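Local coordinates for uncharacterized protein (Azotobacter vinelandii, PDB 6RK0), which binds FAD and heme b as a flavocytochrome and probably works as a low-potential terminal oxidase associated with the iron-only nitrogenase, at residues A41-H46 against P59-R64; W63-R68 against L133-D138. One frame throughout, in Å; residues are numbered along the deposited sequence. Where two conformers were deposited one is given.

Contact 1 of 2, residues A41-H46 against P59-R64; sequences ATPLAH and PTFFWR. With FAD (flavin-adenine dinucleotide), chain F.
Ala45 and Thr60 form the antiparallel hydrogen-bonded pair of this hairpin contact, Ala45 N giving a nearly straight bond to Thr60 O (2.8 Å) and Thr60 N returning one to Ala45 O (2.9 Å). Leu44 with Phe61 and His46 with Pro59 are the flanking non-hydrogen-bonded pairs. Beyond them Phe62 N donates to Pro43 O at 2.9 Å, a more bent bond of 142° at the hydrogen, and the same carbonyl meets the CA-H of Phe61. Pro43 and Phe61 run side by side: in the conformer described, Pro43 CB lies over one face of the Phe61 ring, 3.8 Å from its centroid, a CH-pi contact. Phe62 takes the torsion that puts CG between its backbone N and carbonyl carbon (chi1 75°), which turns the ring back alongside residues 42-45, where CD1 touches Ala45 CB at 3.5 Å and CZ approaches Thr42 O.

Backbone atoms of residues 59-61 also meet the flavin. Phe61 N donates to O4 of FAD (3.2 Å), the ribityl O2' donates to Pro59 O (2.8 Å), and a methyl of Leu44, CD1, packs against the C7M methyl of the isoalloxazine. Arg78 and several residues of the second subunit, among them Ser113 and Lys172, add further bonds. The His46 ring rests obliquely on Pro59 and stacks on His46 of the second subunit, whose Ser93 binds its NE2. Phe62 packs on helix 32-40 and strands 68-74 and 88-100, whereas Phe61 touches Phe136 of helix 126-140.

Contact 2 of 2, residues W63-R68 against L133-D138; sequences WREGDR and LRNFVD. With HEM (protoporphyrin IX containing Fe), chain C.
Trp63 and Phe136 meet in an offset stack, the six-membered ring of the indole and the phenyl ring 4.4 Å apart at their centroids with planes 14° from parallel. Phe136 CB sits over the centre of that indole ring, a CH-pi contact of 3.5 Å to the centroid, while Trp63 CE3 lies above the phenyl ring toward its rim. The opposite face of Phe136 carries the heme vinyl carbon CBB, and its CE2 comes within 3.4 Å of HEM C3B, placing the phenyl between indole and porphyrin. A chi1 of 175°, CG opposite the backbone N, carries the ring from the helix into this position. Leu133 CD2 touches Trp63 CH2 obliquely.

At the indole edge, in its plane, NE1 donates to Glu65 OE2 (3.1 Å). Asn135 ND2 grips the same oxygen from the other face of the carboxylate at 2.8 Å, with carboxylate and amide planes 71° apart, so two donors fix OE2; OE1 has its salt bridge to Lys132. Were Trp63 replaced by an alanine, the face of Phe136 turned from the heme would probably lose its partner, leaving that ring freer to shift, and Glu65 OE2 would lose one of its two donors.

Past Glu65 the chain reverses in a type II' turn. The contact sets the end of strand 54-65 against helix 126-140, the axes of segments 63-65 and 133-138 approaching to 9.0 Å; strand 159-165 packs on Trp63 and Leu133, and strand 68-74 brings Tyr70 to the indole and the heme ligand His72 to Phe136.

The two contacts use overlapping ranges of strand 54-65, and their centres are 11 Å apart; Trp63 lies in both but makes its contacts in contact 2. Contact 1 lies near the centre of the chain, wholly buried, and is strand pairing within one sheet, governed by backbone bonds, next to the flavin and the second subunit. Contact 2 lies farther out and joins that strand to a helix mainly through side chains, with no backbone hydrogen bond between the segments: an aromatic core beside the heme with a partly exposed polar pair, Glu65 and Asn135, touched by no other protein chain. They meet where Phe61 CB packs on Phe136 CZ (3.8 Å), so two packed phenylalanines link the surroundings of the two cofactors.

Contact 1 of 2, residues A41-H46 against P59-R64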
loop_
_atom_site.group_PDB
_atom_site.type_symbol
_atom_site.label_atom_id
_atom_site.label_comp_id
_atom_site.label_asym_id
_atom_site.label_seq_id
_atom_site.Cartn_x
_atom_site.Cartn_y
_atom_site.Cartn_z
ATOM N N ALA A 41 -3.161 -4.040 -12.566
ATOM C CA ALA A 41 -4.162 -4.591 -11.672
ATOM C C ALA A 41 -4.665 -3.625 -10.613
ATOM O O ALA A 41 -5.668 -3.938 -9.957
ATOM C CB ALA A 41 -3.634 -5.840 -10.992
ATOM N N THR A 42 -4.015 -2.482 -10.416
ATOM C CA THR A 42 -4.302 -1.641 -9.267
ATOM C C THR A 42 -3.896 -0.211 -9.579
ATOM O O THR A 42 -2.930 0.004 -10.301
ATOM C CB THR A 42 -3.558 -2.164 -8.027
ATOM O OG1 THR A 42 -3.873 -1.289 -6.939
ATOM C CG2 THR A 42 -2.050 -2.249 -8.224
ATOM N N PRO A 43 -4.577 0.776 -8.985
ATOM C CA PRO A 43 -4.179 2.172 -9.169
ATOM C C PRO A 43 -3.270 2.695 -8.080
ATOM O O PRO A 43 -2.843 3.853 -8.203
ATOM C CB PRO A 43 -5.519 2.904 -9.104
ATOM C CG PRO A 43 -6.292 2.106 -8.086
ATOM C CD PRO A 43 -5.902 0.670 -8.344
ATOM N N LEU A 44 -3.002 1.926 -7.019
ATOM C CA LEU A 44 -2.359 2.491 -5.832
ATOM C C LEU A 44 -0.878 2.126 -5.748
ATOM O O LEU A 44 -0.529 0.930 -5.603
ATOM C CB LEU A 44 -3.080 2.029 -4.562
ATOM C CG LEU A 44 -2.497 2.510 -3.235
ATOM C CD1 LEU A 44 -2.472 4.030 -3.151
ATOM C CD2 LEU A 44 -3.239 1.899 -2.054
ATOM N N ALA A 45 -0.027 3.160 -5.754
ATOM C CA ALA A 45 1.425 3.032 -5.591
ATOM C C ALA A 45 1.873 3.726 -4.318
ATOM O O ALA A 45 1.142 4.542 -3.739
ATOM C CB ALA A 45 2.141 3.656 -6.782
ATOM N N HIS A 46 3.123 3.463 -3.958
ATOM C CA HIS A 46 3.798 4.151 -2.870
ATOM C C HIS A 46 5.156 4.593 -3.389
ATOM O O HIS A 46 5.988 3.766 -3.773
ATOM C CB HIS A 46 3.942 3.226 -1.643
ATOM C CG HIS A 46 2.636 2.959 -0.974
ATOM N ND1 HIS A 46 1.733 2.027 -1.430
ATOM C CD2 HIS A 46 2.022 3.589 0.065
ATOM C CE1 HIS A 46 0.633 2.118 -0.691
ATOM N NE2 HIS A 46 0.777 3.045 0.228
ATOM N N PRO A 59 1.745 7.669 -0.597
ATOM C CA PRO A 59 0.742 6.925 -1.366
ATOM C C PRO A 59 0.199 7.795 -2.481
ATOM O O PRO A 59 -0.058 8.990 -2.267
ATOM C CB PRO A 59 -0.348 6.619 -0.339
ATOM C CG PRO A 59 -0.011 7.312 0.891
ATOM C CD PRO A 59 1.265 8.042 0.749
ATOM N N THR A 60 0.009 7.214 -3.668
ATOM C CA THR A 60 -0.522 7.997 -4.774
ATOM C C THR A 60 -1.141 7.067 -5.808
ATOM O O THR A 60 -0.759 5.904 -5.929
ATOM C CB THR A 60 0.592 8.867 -5.369
ATOM O OG1 THR A 60 0.003 9.814 -6.246
ATOM C CG2 THR A 60 1.670 8.016 -6.090
ATOM N N PHE A 61 -2.078 7.594 -6.586
ATOM C CA PHE A 61 -2.559 6.870 -7.758
ATOM C C PHE A 61 -1.511 6.903 -8.869
ATOM O O PHE A 61 -0.685 7.821 -8.928
ATOM C CB PHE A 61 -3.893 7.446 -8.247
ATOM C CG PHE A 61 -5.105 6.760 -7.622
ATOM C CD1 PHE A 61 -5.045 6.181 -6.317
ATOM C CD2 PHE A 61 -6.218 6.510 -8.376
ATOM C CE1 PHE A 61 -6.166 5.538 -5.748
ATOM C CE2 PHE A 61 -7.338 5.900 -7.824
ATOM C CZ PHE A 61 -7.317 5.401 -6.521
ATOM N N PHE A 62 -1.565 5.911 -9.769
ATOM C CA PHE A 62 -0.717 5.925 -10.956
ATOM C C PHE A 62 -1.426 5.236 -12.087
ATOM O O PHE A 62 -2.382 4.481 -11.882
ATOM C CB PHE A 62 0.647 5.230 -10.698
ATOM C CG PHE A 62 0.531 3.730 -10.658
ATOM C CD1 PHE A 62 0.005 3.075 -9.549
ATOM C CD2 PHE A 62 0.802 2.980 -11.784
ATOM C CE1 PHE A 62 -0.208 1.725 -9.559
ATOM C CE2 PHE A 62 0.591 1.612 -11.809
ATOM C CZ PHE A 62 0.092 0.980 -10.694
ATOM N N TRP A 63 -0.933 5.502 -13.303
ATOM C CA TRP A 63 -1.442 4.807 -14.475
ATOM C C TRP A 63 -0.277 4.463 -15.397
ATOM O O TRP A 63 0.756 5.129 -15.375
ATOM C CB TRP A 63 -2.547 5.591 -15.195
ATOM C CG TRP A 63 -2.148 6.857 -15.854
ATOM C CD1 TRP A 63 -2.000 7.047 -17.214
ATOM C CD2 TRP A 63 -1.904 8.154 -15.247
ATOM N NE1 TRP A 63 -1.671 8.354 -17.457
ATOM C CE2 TRP A 63 -1.628 9.061 -16.290
ATOM C CE3 TRP A 63 -1.936 8.642 -13.933
ATOM C CZ2 TRP A 63 -1.374 10.433 -16.039
ATOM C CZ3 TRP A 63 -1.714 10.006 -13.688
ATOM C CH2 TRP A 63 -1.409 10.869 -14.740
ATOM N N ARG A 64 -0.444 3.423 -16.202
ATOM C CA ARG A 64 0.592 3.000 -17.129
ATOM C C ARG A 64 0.190 3.354 -18.550
ATOM O O ARG A 64 -0.962 3.146 -18.957
ATOM C CB ARG A 64 0.812 1.489 -17.047
ATOM C CG ARG A 64 1.970 1.008 -17.916
ATOM C CD ARG A 64 2.241 -0.477 -17.831
ATOM N NE ARG A 64 1.193 -1.331 -18.375
ATOM C CZ ARG A 64 1.120 -1.683 -19.653
ATOM N NH1 ARG A 64 1.990 -1.220 -20.552
ATOM N NH2 ARG A 64 0.189 -2.539 -20.028
HETATM P PA FAD F . 2.979 17.996 2.465
HETATM O O1A FAD F . 1.733 18.528 3.053
HETATM O O2A FAD F . 3.954 18.943 1.890
HETATM O O5B FAD F . 3.717 17.051 3.509
HETATM C C5B FAD F . 4.048 17.564 4.818
HETATM C C4B FAD F . 3.833 16.493 5.839
HETATM O O4B FAD F . 2.446 16.089 5.848
HETATM C C3B FAD F . 4.584 15.189 5.581
HETATM O O3B FAD F . 5.958 15.265 5.947
HETATM C C2B FAD F . 3.760 14.193 6.399
HETATM O O2B FAD F . 4.142 14.250 7.763
HETATM C C1B FAD F . 2.330 14.730 6.232
HETATM N N9A FAD F . 1.584 14.021 5.189
HETATM C C8A FAD F . 1.581 14.277 3.849
HETATM N N7A FAD F . 0.862 13.426 3.157
HETATM C C5A FAD F . 0.362 12.548 4.111
HETATM C C6A FAD F . -0.465 11.411 4.015
HETATM N N6A FAD F . -0.945 10.916 2.864
HETATM N N1A FAD F . -0.741 10.746 5.164
HETATM C C2A FAD F . -0.246 11.207 6.320
HETATM N N3A FAD F . 0.544 12.271 6.523
HETATM C C4A FAD F . 0.809 12.894 5.371
HETATM N N1 FAD F . -1.752 12.812 -3.821
HETATM C C2 FAD F . -1.624 13.251 -5.110
HETATM O O2 FAD F . -1.088 14.328 -5.371
HETATM N N3 FAD F . -2.079 12.485 -6.143
HETATM C C4 FAD F . -2.680 11.249 -6.004
HETATM O O4 FAD F . -2.998 10.582 -6.995
HETATM C C4X FAD F . -2.874 10.822 -4.632
HETATM N N5 FAD F . -3.502 9.664 -4.415
HETATM C C5X FAD F . -3.574 9.212 -3.095
HETATM C C6 FAD F . -4.167 7.969 -2.834
HETATM C C7 FAD F . -4.248 7.470 -1.533
HETATM C C7M FAD F . -4.912 6.142 -1.284
HETATM C C8 FAD F . -3.752 8.241 -0.470
HETATM C C8M FAD F . -3.779 7.739 0.944
HETATM C C9 FAD F . -3.192 9.496 -0.724
HETATM C C9A FAD F . -3.106 9.996 -2.023
HETATM N N10 FAD F . -2.556 11.264 -2.313
HETATM C C10 FAD F . -2.364 11.664 -3.605
HETATM C "C1'" FAD F . -2.053 12.157 -1.257
HETATM C "C2'" FAD F . -0.554 12.006 -1.029
HETATM O "O2'" FAD F . -0.302 10.855 -0.236
HETATM C "C3'" FAD F . 0.015 13.231 -0.317
HETATM O "O3'" FAD F . -0.671 13.411 0.919
HETATM C "C4'" FAD F . -0.076 14.517 -1.131
HETATM O "O4'" FAD F . 0.417 14.286 -2.454
HETATM C "C5'" FAD F . 0.672 15.652 -0.480
HETATM O "O5'" FAD F . 2.057 15.250 -0.304
HETATM P P FAD F . 3.153 16.316 0.035
HETATM O O1P FAD F . 3.197 17.405 -1.007
HETATM O O2P FAD F . 4.423 15.561 0.324
HETATM O O3P FAD F . 2.568 16.908 1.397
#

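Contact 2 of 2, residues W63-R68 against L133-D138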
loop_
_atom_site.group_PDB
_atom_site.type_symbol
_atom_site.label_atom_id
_atom_site.label_comp_id
_atom_site.label_asym_id
_atom_site.label_seq_id
_atom_site.Cartn_x
_atom_site.Cartn_y
_atom_site.Cartn_z
ATOM N N TRP A 63 -0.933 5.502 -13.303
ATOM C CA TRP A 63 -1.442 4.807 -14.475
ATOM C C TRP A 63 -0.277 4.463 -15.397
ATOM O O TRP A 63 0.756 5.129 -15.375
ATOM C CB TRP A 63 -2.547 5.591 -15.195
ATOM C CG TRP A 63 -2.148 6.857 -15.854
ATOM C CD1 TRP A 63 -2.000 7.047 -17.214
ATOM C CD2 TRP A 63 -1.904 8.154 -15.247
ATOM N NE1 TRP A 63 -1.671 8.354 -17.457
ATOM C CE2 TRP A 63 -1.628 9.061 -16.290
ATOM C CE3 TRP A 63 -1.936 8.642 -13.933
ATOM C CZ2 TRP A 63 -1.374 10.433 -16.039
ATOM C CZ3 TRP A 63 -1.714 10.006 -13.688
ATOM C CH2 TRP A 63 -1.409 10.869 -14.740
ATOM N N ARG A 64 -0.444 3.423 -16.202
ATOM C CA ARG A 64 0.592 3.000 -17.129
ATOM C C ARG A 64 0.190 3.354 -18.550
ATOM O O ARG A 64 -0.962 3.146 -18.957
ATOM C CB ARG A 64 0.812 1.489 -17.047
ATOM C CG ARG A 64 1.970 1.008 -17.916
ATOM C CD ARG A 64 2.241 -0.477 -17.831
ATOM N NE ARG A 64 1.193 -1.331 -18.375
ATOM C CZ ARG A 64 1.120 -1.683 -19.653
ATOM N NH1 ARG A 64 1.990 -1.220 -20.552
ATOM N NH2 ARG A 64 0.189 -2.539 -20.028
ATOM N N GLU A 65 1.142 3.877 -19.313
ATOM C CA GLU A 65 1.004 3.994 -20.777
ATOM C C GLU A 65 2.251 3.362 -21.387
ATOM O O GLU A 65 3.355 3.909 -21.256
ATOM C CB GLU A 65 0.867 5.450 -21.228
ATOM C CG GLU A 65 -0.282 6.176 -20.593
ATOM C CD GLU A 65 -0.456 7.577 -21.127
ATOM O OE1 GLU A 65 0.129 7.920 -22.220
ATOM O OE2 GLU A 65 -1.211 8.371 -20.484
ATOM N N GLY A 66 2.086 2.192 -22.002
ATOM C CA GLY A 66 3.245 1.546 -22.602
ATOM C C GLY A 66 4.318 1.273 -21.565
ATOM O O GLY A 66 4.067 0.646 -20.522
ATOM N N ASP A 67 5.526 1.759 -21.829
ATOM C CA ASP A 67 6.676 1.456 -20.992
ATOM C C ASP A 67 6.962 2.499 -19.909
ATOM O O ASP A 67 8.075 2.522 -19.364
ATOM C CB ASP A 67 7.924 1.234 -21.857
ATOM C CG ASP A 67 8.354 2.473 -22.660
ATOM O OD1 ASP A 67 7.793 3.582 -22.533
ATOM O OD2 ASP A 67 9.300 2.319 -23.457
ATOM N N ARG A 68 5.971 3.315 -19.541
ATOM C CA ARG A 68 6.135 4.261 -18.447
ATOM C C ARG A 68 4.884 4.272 -17.576
ATOM O O ARG A 68 3.763 4.027 -18.051
ATOM C CB ARG A 68 6.391 5.699 -18.916
ATOM C CG ARG A 68 7.596 5.793 -19.889
ATOM C CD ARG A 68 7.922 7.206 -20.287
ATOM N NE ARG A 68 8.462 7.986 -19.189
ATOM C CZ ARG A 68 9.723 7.909 -18.762
ATOM N NH1 ARG A 68 10.632 7.085 -19.329
ATOM N NH2 ARG A 68 10.103 8.660 -17.746
ATOM N N LEU A 133 -3.527 13.317 -18.508
ATOM C CA LEU A 133 -4.567 13.341 -17.469
ATOM C C LEU A 133 -5.878 12.767 -17.976
ATOM O O LEU A 133 -6.587 12.074 -17.220
ATOM C CB LEU A 133 -4.746 14.766 -16.954
ATOM C CG LEU A 133 -3.558 15.269 -16.116
ATOM C CD1 LEU A 133 -3.604 16.786 -15.976
ATOM C CD2 LEU A 133 -3.527 14.589 -14.711
ATOM N N ARG A 134 -6.232 13.023 -19.242
ATOM C CA ARG A 134 -7.435 12.391 -19.773
ATOM C C ARG A 134 -7.270 10.872 -19.831
ATOM O O ARG A 134 -8.209 10.127 -19.524
ATOM C CB ARG A 134 -7.790 12.974 -21.147
ATOM C CG ARG A 134 -9.010 12.291 -21.766
ATOM C CD ARG A 134 -9.596 13.028 -22.970
ATOM N NE ARG A 134 -10.863 12.409 -23.407
ATOM C CZ ARG A 134 -11.782 12.968 -24.204
ATOM N NH1 ARG A 134 -11.614 14.188 -24.746
ATOM N NH2 ARG A 134 -12.889 12.277 -24.493
ATOM N N ASN A 135 -6.070 10.388 -20.195
ATOM C CA ASN A 135 -5.835 8.951 -20.205
ATOM C C ASN A 135 -6.006 8.370 -18.806
ATOM O O ASN A 135 -6.538 7.265 -18.655
ATOM C CB ASN A 135 -4.418 8.667 -20.704
ATOM C CG ASN A 135 -4.200 9.026 -22.163
ATOM O OD1 ASN A 135 -5.140 9.086 -22.963
ATOM N ND2 ASN A 135 -2.930 9.238 -22.524
ATOM N N PHE A 136 -5.547 9.090 -17.776
ATOM C CA PHE A 136 -5.715 8.627 -16.390
ATOM C C PHE A 136 -7.193 8.449 -16.064
ATOM O O PHE A 136 -7.627 7.382 -15.605
ATOM C CB PHE A 136 -5.068 9.673 -15.489
ATOM C CG PHE A 136 -5.216 9.474 -14.004
ATOM C CD1 PHE A 136 -5.210 8.219 -13.403
ATOM C CD2 PHE A 136 -5.336 10.614 -13.205
ATOM C CE1 PHE A 136 -5.306 8.121 -11.994
ATOM C CE2 PHE A 136 -5.398 10.513 -11.804
ATOM C CZ PHE A 136 -5.384 9.253 -11.224
ATOM N N VAL A 137 -7.995 9.493 -16.284
ATOM C CA VAL A 137 -9.400 9.432 -15.909
ATOM C C VAL A 137 -10.118 8.331 -16.680
ATOM O O VAL A 137 -10.860 7.538 -16.091
ATOM C CB VAL A 137 -10.049 10.818 -16.143
ATOM C CG1 VAL A 137 -11.566 10.743 -16.066
ATOM C CG2 VAL A 137 -9.469 11.842 -15.181
ATOM N N ASP A 138 -9.924 8.280 -17.999
ATOM C CA ASP A 138 -10.641 7.300 -18.797
ATOM C C ASP A 138 -10.128 5.887 -18.612
ATOM O O ASP A 138 -10.851 4.926 -18.911
ATOM C CB ASP A 138 -10.615 7.711 -20.276
ATOM C CG ASP A 138 -11.571 8.850 -20.542
ATOM O OD1 ASP A 138 -12.232 9.388 -19.632
ATOM O OD2 ASP A 138 -11.717 9.208 -21.735
HETATM C CHA HEM C . -4.376 16.123 -5.850
HETATM C CHB HEM C . -6.820 12.111 -6.791
HETATM C CHC HEM C . -7.518 13.640 -11.310
HETATM C CHD HEM C . -5.338 17.772 -10.278
HETATM C C1A HEM C . -5.002 14.911 -5.732
HETATM C C2A HEM C . -5.020 14.136 -4.497
HETATM C C3A HEM C . -5.698 13.000 -4.746
HETATM C C4A HEM C . -6.100 13.085 -6.143
HETATM C CMA HEM C . -6.041 11.857 -3.830
HETATM C CAA HEM C . -4.416 14.562 -3.150
HETATM C CBA HEM C . -5.315 15.553 -2.362
HETATM C CGA HEM C . -4.877 15.514 -0.921
HETATM O O1A HEM C . -5.582 14.915 -0.032
HETATM O O2A HEM C . -3.763 16.057 -0.621
HETATM C C1B HEM C . -7.252 12.171 -8.090
HETATM C C2B HEM C . -7.955 11.116 -8.781
HETATM C C3B HEM C . -8.130 11.552 -10.037
HETATM C C4B HEM C . -7.554 12.878 -10.150
HETATM C CMB HEM C . -8.351 9.803 -8.116
HETATM C CAB HEM C . -8.807 10.902 -11.220
HETATM C CBB HEM C . -9.574 9.819 -11.176
HETATM C C1C HEM C . -6.984 14.891 -11.423
HETATM C C2C HEM C . -7.004 15.677 -12.619
HETATM C C3C HEM C . -6.443 16.854 -12.327
HETATM C C4C HEM C . -6.038 16.799 -10.946
HETATM C CMC HEM C . -7.536 15.173 -13.952
HETATM C CAC HEM C . -6.243 18.053 -13.214
HETATM C CBC HEM C . -7.173 18.385 -14.139
HETATM C C1D HEM C . -4.839 17.672 -8.984
HETATM C C2D HEM C . -4.067 18.682 -8.321
HETATM C C3D HEM C . -3.793 18.229 -7.096
HETATM C C4D HEM C . -4.397 16.913 -6.980
HETATM C CMD HEM C . -3.645 20.020 -8.923
HETATM C CAD HEM C . -3.065 18.950 -5.969
HETATM C CBD HEM C . -4.075 19.685 -5.068
HETATM C CGD HEM C . -3.360 20.586 -4.078
HETATM O O1D HEM C . -2.937 20.111 -3.006
HETATM O O2D HEM C . -3.190 21.792 -4.371
HETATM N NA HEM C . -5.672 14.257 -6.727
HETATM N NB HEM C . -7.022 13.239 -8.919
HETATM N NC HEM C . -6.397 15.593 -10.417
HETATM N ND HEM C . -5.040 16.599 -8.159
HETATM FE FE HEM C . -6.000 14.932 -8.585
HETATM O O HOH W 1 -7.800 15.799 -7.893
#